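Local coordinates for putative transcriptional regulator protein, LacI family (Rhizobium etli, PDB 3MIZ), which probably regulates transcription as a LacI-family DNA-binding protein, its periplasmic-binding-protein-like domain being the part that binds small effectors in relatives, at residues G73-T78 and V96-R101; P109-D114 and G276-S281; G130-G135 and F160-N165. One frame throughout, in Å; residues are numbered along the deposited sequence.

Contact 1 (G73-T78 and V96-R101); sequences GVLYVT and VMINCR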
loop_
_atom_site.group_PDB
_atom_site.type_symbol
_atom_site.label_atom_id
_atom_site.label_comp_id
_atom_site.label_asym_id
_atom_site.label_seq_id
_atom_site.Cartn_x
_atom_site.Cartn_y
_atom_site.Cartn_z
ATOM N N GLY A 73 26.994 3.606 -0.318
ATOM C CA GLY A 73 26.390 3.798 -1.624
ATOM C C GLY A 73 24.932 4.207 -1.499
ATOM O O GLY A 73 24.349 4.123 -0.416
ATOM N N VAL A 74 24.341 4.643 -2.605
ATOM C CA VAL A 74 22.945 5.072 -2.611
ATOM C C VAL A 74 22.117 4.388 -3.689
ATOM O O VAL A 74 22.565 4.210 -4.821
ATOM C CB VAL A 74 22.814 6.605 -2.852
ATOM C CG1 VAL A 74 21.350 6.975 -3.156
ATOM C CG2 VAL A 74 23.291 7.369 -1.646
ATOM N N LEU A 75 20.908 3.991 -3.321
ATOM C CA LEU A 75 19.990 3.416 -4.283
ATOM C C LEU A 75 18.934 4.503 -4.420
ATOM O O LEU A 75 18.197 4.796 -3.483
ATOM C CB LEU A 75 19.393 2.116 -3.747
ATOM C CG LEU A 75 20.454 1.017 -3.661
ATOM C CD1 LEU A 75 19.941 -0.150 -2.843
ATOM C CD2 LEU A 75 20.831 0.578 -5.078
ATOM N N TYR A 76 18.918 5.143 -5.582
ATOM C CA TYR A 76 17.980 6.214 -5.878
ATOM C C TYR A 76 16.742 5.530 -6.429
ATOM O O TYR A 76 16.745 5.058 -7.565
ATOM C CB TYR A 76 18.578 7.122 -6.944
ATOM C CG TYR A 76 17.920 8.458 -7.025
ATOM C CD1 TYR A 76 18.255 9.465 -6.120
ATOM C CD2 TYR A 76 16.978 8.737 -8.016
ATOM C CE1 TYR A 76 17.685 10.715 -6.198
ATOM C CE2 TYR A 76 16.397 9.995 -8.103
ATOM C CZ TYR A 76 16.761 10.981 -7.187
ATOM O OH TYR A 76 16.213 12.241 -7.263
ATOM N N VAL A 77 15.682 5.490 -5.628
ATOM C CA VAL A 77 14.461 4.802 -6.017
ATOM C C VAL A 77 13.239 5.708 -6.120
ATOM O O VAL A 77 12.915 6.455 -5.194
ATOM C CB VAL A 77 14.147 3.675 -4.996
ATOM C CG1 VAL A 77 12.930 2.872 -5.441
ATOM C CG2 VAL A 77 15.363 2.788 -4.820
ATOM N N THR A 78 12.556 5.642 -7.252
ATOM C CA THR A 78 11.351 6.442 -7.424
ATOM C C THR A 78 10.141 5.524 -7.262
ATOM O O THR A 78 10.199 4.341 -7.616
ATOM C CB THR A 78 11.330 7.127 -8.808
ATOM O OG1 THR A 78 11.544 6.157 -9.841
ATOM C CG2 THR A 78 12.438 8.182 -8.883
ATOM N N VAL A 96 23.146 3.892 -7.791
ATOM C CA VAL A 96 22.457 3.110 -8.808
ATOM C C VAL A 96 20.994 3.545 -8.736
ATOM O O VAL A 96 20.414 3.620 -7.651
ATOM C CB VAL A 96 22.560 1.591 -8.556
ATOM C CG1 VAL A 96 21.648 0.837 -9.518
ATOM C CG2 VAL A 96 23.999 1.126 -8.760
HETATM N N MSE A 97 20.414 3.871 -9.882
HETATM C CA MSE A 97 19.018 4.301 -9.928
HETATM C C MSE A 97 18.102 3.106 -10.181
HETATM O O MSE A 97 18.408 2.250 -11.005
HETATM C CB MSE A 97 18.835 5.355 -11.032
HETATM C CG MSE A 97 19.600 6.646 -10.750
HETATM SE SE MSE A 97 19.512 7.922 -12.216
HETATM C CE MSE A 97 17.679 8.453 -12.009
ATOM N N ILE A 98 16.987 3.045 -9.455
ATOM C CA ILE A 98 16.035 1.946 -9.613
ATOM C C ILE A 98 14.621 2.473 -9.850
ATOM O O ILE A 98 14.102 3.267 -9.056
ATOM C CB ILE A 98 16.013 1.038 -8.367
ATOM C CG1 ILE A 98 17.433 0.520 -8.072
ATOM C CG2 ILE A 98 15.063 -0.149 -8.616
ATOM C CD1 ILE A 98 17.599 -0.088 -6.669
ATOM N N ASN A 99 14.020 2.015 -10.944
ATOM C CA ASN A 99 12.660 2.382 -11.363
ATOM C C ASN A 99 12.645 3.758 -12.017
ATOM O O ASN A 99 11.591 4.385 -12.167
ATOM C CB ASN A 99 11.697 2.380 -10.169
ATOM C CG ASN A 99 10.252 2.169 -10.593
ATOM O OD1 ASN A 99 9.320 2.536 -9.880
ATOM N ND2 ASN A 99 10.065 1.565 -11.754
ATOM N N CYS A 100 13.826 4.224 -12.401
ATOM C CA CYS A 100 13.964 5.518 -13.026
ATOM C C CYS A 100 15.231 5.549 -13.868
ATOM O O CYS A 100 16.093 4.672 -13.760
ATOM C CB CYS A 100 13.999 6.621 -11.956
ATOM S SG CYS A 100 15.254 6.391 -10.648
ATOM N N ARG A 101 15.325 6.563 -14.718
ATOM C CA ARG A 101 16.463 6.737 -15.603
ATOM C C ARG A 101 16.896 8.202 -15.550
ATOM O O ARG A 101 16.060 9.101 -15.432
ATOM C CB ARG A 101 16.050 6.357 -17.029
ATOM C CG ARG A 101 16.734 7.125 -18.142
ATOM C CD ARG A 101 16.036 6.851 -19.463
ATOM N NE ARG A 101 14.601 6.669 -19.249
ATOM C CZ ARG A 101 13.710 6.411 -20.203
ATOM N NH1 ARG A 101 14.084 6.304 -21.474
ATOM N NH2 ARG A 101 12.439 6.233 -19.876
#

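Contact 2 (P109-D114 and G276-S281); sequences PSIEPD and GSRVVS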
loop_
_atom_site.group_PDB
_atom_site.type_symbol
_atom_site.label_atom_id
_atom_site.label_comp_id
_atom_site.label_asym_id
_atom_site.label_seq_id
_atom_site.Cartn_x
_atom_site.Cartn_y
_atom_site.Cartn_z
ATOM N N PRO A 109 24.235 4.422 -13.538
ATOM C CA PRO A 109 23.628 3.169 -13.988
ATOM C C PRO A 109 22.176 3.153 -13.523
ATOM O O PRO A 109 21.835 3.743 -12.494
ATOM C CB PRO A 109 24.477 2.101 -13.306
ATOM C CG PRO A 109 25.015 2.798 -12.098
ATOM C CD PRO A 109 25.357 4.161 -12.621
ATOM N N SER A 110 21.315 2.488 -14.283
ATOM C CA SER A 110 19.910 2.446 -13.920
ATOM C C SER A 110 19.268 1.142 -14.341
ATOM O O SER A 110 19.679 0.517 -15.318
ATOM C CB SER A 110 19.157 3.610 -14.561
ATOM O OG SER A 110 19.233 3.546 -15.971
ATOM N N ILE A 111 18.262 0.732 -13.581
ATOM C CA ILE A 111 17.541 -0.490 -13.884
ATOM C C ILE A 111 16.053 -0.182 -13.697
ATOM O O ILE A 111 15.634 0.328 -12.654
ATOM C CB ILE A 111 18.040 -1.645 -12.977
ATOM C CG1 ILE A 111 17.407 -2.964 -13.414
ATOM C CG2 ILE A 111 17.763 -1.329 -11.513
ATOM C CD1 ILE A 111 18.106 -4.211 -12.841
ATOM N N GLU A 112 15.274 -0.463 -14.737
ATOM C CA GLU A 112 13.839 -0.189 -14.753
ATOM C C GLU A 112 13.029 -1.367 -15.280
ATOM O O GLU A 112 13.568 -2.266 -15.928
ATOM C CB GLU A 112 13.538 0.969 -15.697
ATOM C CG GLU A 112 14.228 2.289 -15.421
ATOM C CD GLU A 112 14.112 3.205 -16.623
ATOM O OE1 GLU A 112 14.888 3.017 -17.584
ATOM O OE2 GLU A 112 13.234 4.092 -16.621
ATOM N N PRO A 113 11.707 -1.347 -15.043
ATOM C CA PRO A 113 10.808 -2.406 -15.509
ATOM C C PRO A 113 10.413 -2.033 -16.937
ATOM O O PRO A 113 10.468 -0.855 -17.311
ATOM C CB PRO A 113 9.636 -2.303 -14.539
ATOM C CG PRO A 113 9.533 -0.832 -14.328
ATOM C CD PRO A 113 10.992 -0.414 -14.151
ATOM N N ASP A 114 10.008 -3.015 -17.735
ATOM C CA ASP A 114 9.635 -2.748 -19.116
ATOM C C ASP A 114 8.117 -2.630 -19.305
ATOM O O ASP A 114 7.463 -3.586 -19.723
ATOM C CB ASP A 114 10.177 -3.861 -20.013
ATOM C CG ASP A 114 10.336 -3.427 -21.452
ATOM O OD1 ASP A 114 9.549 -2.581 -21.925
ATOM O OD2 ASP A 114 11.249 -3.958 -22.117
ATOM N N GLY A 276 25.224 2.213 -18.338
ATOM C CA GLY A 276 24.132 2.086 -19.280
ATOM C C GLY A 276 22.859 1.706 -18.555
ATOM O O GLY A 276 22.809 1.692 -17.320
ATOM N N SER A 277 21.830 1.377 -19.324
ATOM C CA SER A 277 20.540 1.021 -18.761
ATOM C C SER A 277 20.164 -0.447 -18.932
ATOM O O SER A 277 20.396 -1.045 -19.980
ATOM C CB SER A 277 19.456 1.898 -19.390
ATOM O OG SER A 277 18.159 1.432 -19.064
ATOM N N ARG A 278 19.594 -1.017 -17.878
ATOM C CA ARG A 278 19.123 -2.397 -17.902
ATOM C C ARG A 278 17.613 -2.284 -17.775
ATOM O O ARG A 278 17.114 -1.461 -17.005
ATOM C CB ARG A 278 19.635 -3.190 -16.701
ATOM C CG ARG A 278 21.117 -3.485 -16.685
ATOM C CD ARG A 278 21.442 -4.240 -15.417
ATOM N NE ARG A 278 22.837 -4.649 -15.340
ATOM C CZ ARG A 278 23.343 -5.344 -14.327
ATOM N NH1 ARG A 278 22.561 -5.701 -13.313
ATOM N NH2 ARG A 278 24.625 -5.691 -14.333
ATOM N N VAL A 279 16.881 -3.086 -18.536
ATOM C CA VAL A 279 15.434 -3.052 -18.433
ATOM C C VAL A 279 14.966 -4.478 -18.167
ATOM O O VAL A 279 15.229 -5.384 -18.957
ATOM C CB VAL A 279 14.783 -2.501 -19.718
ATOM C CG1 VAL A 279 13.291 -2.346 -19.510
ATOM C CG2 VAL A 279 15.395 -1.152 -20.070
ATOM N N VAL A 280 14.295 -4.672 -17.036
ATOM C CA VAL A 280 13.805 -5.993 -16.653
ATOM C C VAL A 280 12.361 -6.209 -17.102
ATOM O O VAL A 280 11.495 -5.370 -16.877
ATOM C CB VAL A 280 13.901 -6.187 -15.125
ATOM C CG1 VAL A 280 13.373 -7.564 -14.734
ATOM C CG2 VAL A 280 15.343 -6.011 -14.669
ATOM N N SER A 281 12.108 -7.349 -17.736
ATOM C CA SER A 281 10.778 -7.669 -18.234
ATOM C C SER A 281 9.715 -7.808 -17.146
ATOM O O SER A 281 10.019 -8.068 -15.983
ATOM C CB SER A 281 10.833 -8.966 -19.047
ATOM O OG SER A 281 11.288 -10.041 -18.241
HETATM O O HOH W 1 21.499 4.752 -17.001
#

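Contact 3 (G130-G135 and F160-N165); sequences GHRRIG and FGLTEN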
loop_
_atom_site.group_PDB
_atom_site.type_symbol
_atom_site.label_atom_id
_atom_site.label_comp_id
_atom_site.label_asym_id
_atom_site.label_seq_id
_atom_site.Cartn_x
_atom_site.Cartn_y
_atom_site.Cartn_z
ATOM N N GLY A 130 -9.057 -14.497 -28.984
ATOM C CA GLY A 130 -10.256 -14.103 -29.710
ATOM C C GLY A 130 -10.832 -12.703 -29.591
ATOM O O GLY A 130 -11.764 -12.370 -30.323
ATOM N N HIS A 131 -10.299 -11.874 -28.698
ATOM C CA HIS A 131 -10.839 -10.528 -28.524
ATOM C C HIS A 131 -10.450 -9.594 -29.663
ATOM O O HIS A 131 -9.288 -9.540 -30.077
ATOM C CB HIS A 131 -10.385 -9.965 -27.172
ATOM C CG HIS A 131 -10.841 -10.784 -26.006
ATOM N ND1 HIS A 131 -12.142 -10.771 -25.553
ATOM C CD2 HIS A 131 -10.180 -11.675 -25.228
ATOM C CE1 HIS A 131 -12.265 -11.619 -24.547
ATOM N NE2 HIS A 131 -11.090 -12.182 -24.330
ATOM N N ARG A 132 -11.433 -8.851 -30.161
ATOM C CA ARG A 132 -11.212 -7.946 -31.280
ATOM C C ARG A 132 -11.720 -6.540 -30.982
ATOM O O ARG A 132 -11.307 -5.575 -31.630
ATOM C CB ARG A 132 -11.891 -8.513 -32.529
ATOM C CG ARG A 132 -11.424 -9.923 -32.894
ATOM C CD ARG A 132 -10.041 -9.915 -33.520
ATOM N NE ARG A 132 -9.600 -11.240 -33.958
ATOM C CZ ARG A 132 -8.940 -12.103 -33.192
ATOM N NH1 ARG A 132 -8.641 -11.788 -31.937
ATOM N NH2 ARG A 132 -8.562 -13.283 -33.683
ATOM N N ARG A 133 -12.631 -6.436 -30.020
ATOM C CA ARG A 133 -13.157 -5.147 -29.578
ATOM C C ARG A 133 -12.586 -5.028 -28.163
ATOM O O ARG A 133 -13.109 -5.637 -27.227
ATOM C CB ARG A 133 -14.684 -5.158 -29.504
ATOM C CG ARG A 133 -15.404 -5.317 -30.828
ATOM C CD ARG A 133 -16.909 -5.301 -30.589
ATOM N NE ARG A 133 -17.687 -5.327 -31.825
ATOM C CZ ARG A 133 -19.015 -5.353 -31.865
ATOM N NH1 ARG A 133 -19.713 -5.359 -30.737
ATOM N NH2 ARG A 133 -19.647 -5.371 -33.031
ATOM N N ILE A 134 -11.510 -4.260 -28.013
ATOM C CA ILE A 134 -10.849 -4.115 -26.717
ATOM C C ILE A 134 -10.932 -2.711 -26.136
ATOM O O ILE A 134 -10.802 -1.722 -26.856
ATOM C CB ILE A 134 -9.348 -4.475 -26.826
ATOM C CG1 ILE A 134 -9.173 -5.806 -27.560
ATOM C CG2 ILE A 134 -8.724 -4.524 -25.436
ATOM C CD1 ILE A 134 -9.752 -6.971 -26.831
ATOM N N GLY A 135 -11.141 -2.634 -24.824
ATOM C CA GLY A 135 -11.207 -1.347 -24.160
ATOM C C GLY A 135 -9.944 -1.137 -23.346
ATOM O O GLY A 135 -9.294 -2.096 -22.936
ATOM N N PHE A 160 -1.388 -6.222 -35.137
ATOM C CA PHE A 160 -2.218 -7.416 -35.262
ATOM C C PHE A 160 -3.246 -7.231 -36.369
ATOM O O PHE A 160 -3.585 -8.179 -37.078
ATOM C CB PHE A 160 -2.950 -7.711 -33.950
ATOM C CG PHE A 160 -3.803 -8.951 -34.000
ATOM C CD1 PHE A 160 -3.226 -10.212 -33.910
ATOM C CD2 PHE A 160 -5.178 -8.856 -34.160
ATOM C CE1 PHE A 160 -4.013 -11.365 -33.979
ATOM C CE2 PHE A 160 -5.974 -10.001 -34.230
ATOM C CZ PHE A 160 -5.391 -11.256 -34.139
ATOM N N GLY A 161 -3.756 -6.012 -36.512
ATOM C CA GLY A 161 -4.731 -5.770 -37.557
ATOM C C GLY A 161 -5.925 -4.943 -37.139
ATOM O O GLY A 161 -6.602 -4.372 -37.989
ATOM N N LEU A 162 -6.194 -4.872 -35.838
ATOM C CA LEU A 162 -7.328 -4.093 -35.358
ATOM C C LEU A 162 -7.124 -2.620 -35.670
ATOM O O LEU A 162 -5.991 -2.151 -35.783
ATOM C CB LEU A 162 -7.510 -4.270 -33.848
ATOM C CG LEU A 162 -7.759 -5.688 -33.325
ATOM C CD1 LEU A 162 -8.019 -5.628 -31.828
ATOM C CD2 LEU A 162 -8.949 -6.313 -34.048
ATOM N N THR A 163 -8.225 -1.892 -35.804
ATOM C CA THR A 163 -8.156 -0.470 -36.099
ATOM C C THR A 163 -8.624 0.317 -34.890
ATOM O O THR A 163 -9.324 -0.214 -34.029
ATOM C CB THR A 163 -9.057 -0.089 -37.290
ATOM O OG1 THR A 163 -10.432 -0.163 -36.889
ATOM C CG2 THR A 163 -8.822 -1.035 -38.461
ATOM N N GLU A 164 -8.244 1.587 -34.835
ATOM C CA GLU A 164 -8.631 2.446 -33.729
ATOM C C GLU A 164 -10.137 2.336 -33.500
ATOM O O GLU A 164 -10.627 2.553 -32.391
ATOM C CB GLU A 164 -8.252 3.898 -34.038
ATOM C CG GLU A 164 -8.122 4.785 -32.808
ATOM C CD GLU A 164 -7.024 4.312 -31.870
ATOM O OE1 GLU A 164 -7.203 3.262 -31.217
ATOM O OE2 GLU A 164 -5.975 4.985 -31.796
ATOM N N ASN A 165 -10.860 1.972 -34.554
ATOM C CA ASN A 165 -12.313 1.841 -34.493
ATOM C C ASN A 165 -12.785 0.622 -33.689
ATOM O O ASN A 165 -13.945 0.556 -33.273
ATOM C CB ASN A 165 -12.879 1.777 -35.913
ATOM C CG ASN A 165 -14.372 2.009 -35.956
ATOM O OD1 ASN A 165 -15.159 1.153 -35.552
ATOM N ND2 ASN A 165 -14.772 3.179 -36.438
#

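Contact 1 (G73-T78 and V96-R101)
Val74, Tyr76 and Thr78 exchange backbone hydrogen bonds with Val96 and Ile98, joining two parallel strands. Val96 N donates to Val74 O at 3.0 Å, and Val96 O accepts from Tyr76 N. Tyr76 O then takes Ile98 N at 2.8 Å, a bond only 9° from straight (171° at the hydrogen). The ladder fades at its end, where the bond from Thr78 N to Ile98 O is weak at 3.4 Å and segment 96-101 turns a corner at Ile98 and Asn99.

Apolar packing differs on the two faces. Leu75, Val77, Val96 and Ile98 share one: Leu75 CD2 meets Ile98 CD1 at 3.7 Å, and Val77 CG2 lies against Ile98 CB. These branched aliphatic chains suit a face covered by helices 30-42 and 253-268. On the other face Tyr76 lies alongside selenomethionine Met97, CB to CG, while Cys100 SG sits at the edge of the Tyr76 ring, 3.9 Å from CD2.

Polar side-chain chemistry gathers at Thr78. Its OG1 stands between the backbone N and the carbonyl carbon (chi1 52°), hydrogen-bonded to Tyr80 O, and CG2 rests on Cys100 SG at 3.8 Å. With an alanine here, Tyr80 O would probably lose its hydroxyl partner and Cys100 the methyl packed against its sulfur.

The chemistry is that of a Rossmann-like core: backbone polar groups are paired inside the sheet, so aliphatic side chains can fill the space beneath the helices.

Contact 2 (P109-D114 and G276-S281)
Glu112 O receives the N-H of Val280 at 2.7 Å, nearly in line with the carbonyl bond, and the CA of Val279 also leans on this oxygen at 3.2 Å. The same pattern recurs one step earlier, where Arg278 O accepts from Glu112 N and meets Ile111 CA. With Arg278 N bonded to Ser110 O at 3.0 Å, and Asp114 N to Val280 O at 2.9 Å with a bent angle of 131°, a parallel ladder is complete. It frays at the start: Ser110 N reaches Gly276 O only weakly, and a water held by Ser110 OG at 2.8 Å adds a second weak bond to that carbonyl. Gly276 has positive phi, which glycine adopts easily.

Ile111 and Val280 fill one face, CD1 to CG2 at 3.8 Å. Ile111 sends CG1 anti to its own N (chi1 -173°), carrying CD1 along to Val280, while helix 253-268 packs on the same isoleucine through Leu256. Arg278 touches Ile111 through its CB, and its extended chain leads away to Trp263 in a cation-pi contact. On the opposite face Glu112 forms a salt bridge with Arg81. Asp114 packs its CB on Val279 CG1 at 3.5 Å and caps the N terminus of helix 115-127 through OD1 and Gln117 N.

Pro113 offers no N-H, and none is needed, since the parallel pattern here uses the N-H groups of Glu112 and Asp114. The pairing therefore depends mainly on backbone bonds, leaving the charged side chains to engage other elements.

Contact 3 (G130-G135 and F160-N165)
Arg132 lays its guanidinium across the rim of Phe160: the ring atom CZ stands over the centre of the guanidinium face, 3.8 Å from Arg132 CZ, and NE lies in the ring plane at the ring's edge. The two planes are 67° apart, so the charged group meets ring C-H atoms rather than the pi face. Leu162 supplies the other half of the first shell. Its CD1 approaches Arg132 O at 3.3 Å, and CD2 touches Arg132 CD at 3.8 Å, the two side chains crossing at about a right angle. More loosely, Ile134 CG1 comes within 4.4 Å of Leu162 CD1.

What positions the arginine is a bend in its chain at chi2 (-75°), which folds it back over its own backbone. NH1 then donates to His131 O at 3.0 Å, in the guanidinium plane but well above the plane of that carbonyl, and also to Leu127 O. These two bonds fix the rotation of the guanidinium and leave a flat face for Phe160. A long, jointed residue suits this place, since its methylenes can pack on leucine while its end binds carbonyl oxygens.

Farther out, His131 is held through ND1 to Thr199 OG1 and through NE2 to Ala291 O. Gly161, with positive phi just past the helix, turns the chain so that Leu162 can point back inward.

Leu127 of helix 115-127 touches both Phe160 and Leu162, and Thr157 of helix 144-160 also packs on the leucine. The contact thus joins the loop entering strand 134-138 to the loop leaving helix 144-160, across the two ends of a beta-alpha unit whose next strand, 167-174, runs parallel beside 134-138.

From the N terminus, contact 1 comes first, closing a short, largely irregular loop between strands 73-78 and 95-97. Contact 2 opens only after it has closed and brings strand 110-113 together with 277-285, spanning 161 residues. The two touch: Asn99 N lies 2.9 Å from Ile111 O, and the backbone of 109-111 runs beside 97-99, so together they continue one sheet region. Contact 3 is nested inside the long loop of contact 2, its centre about 30 Å away, and ties a beta-alpha unit in the other lobe, on the opposite side of the chain's centre from contact 1. Contact 2 therefore brackets that lobe's excursion, as expected for the two-lobed LacI fold.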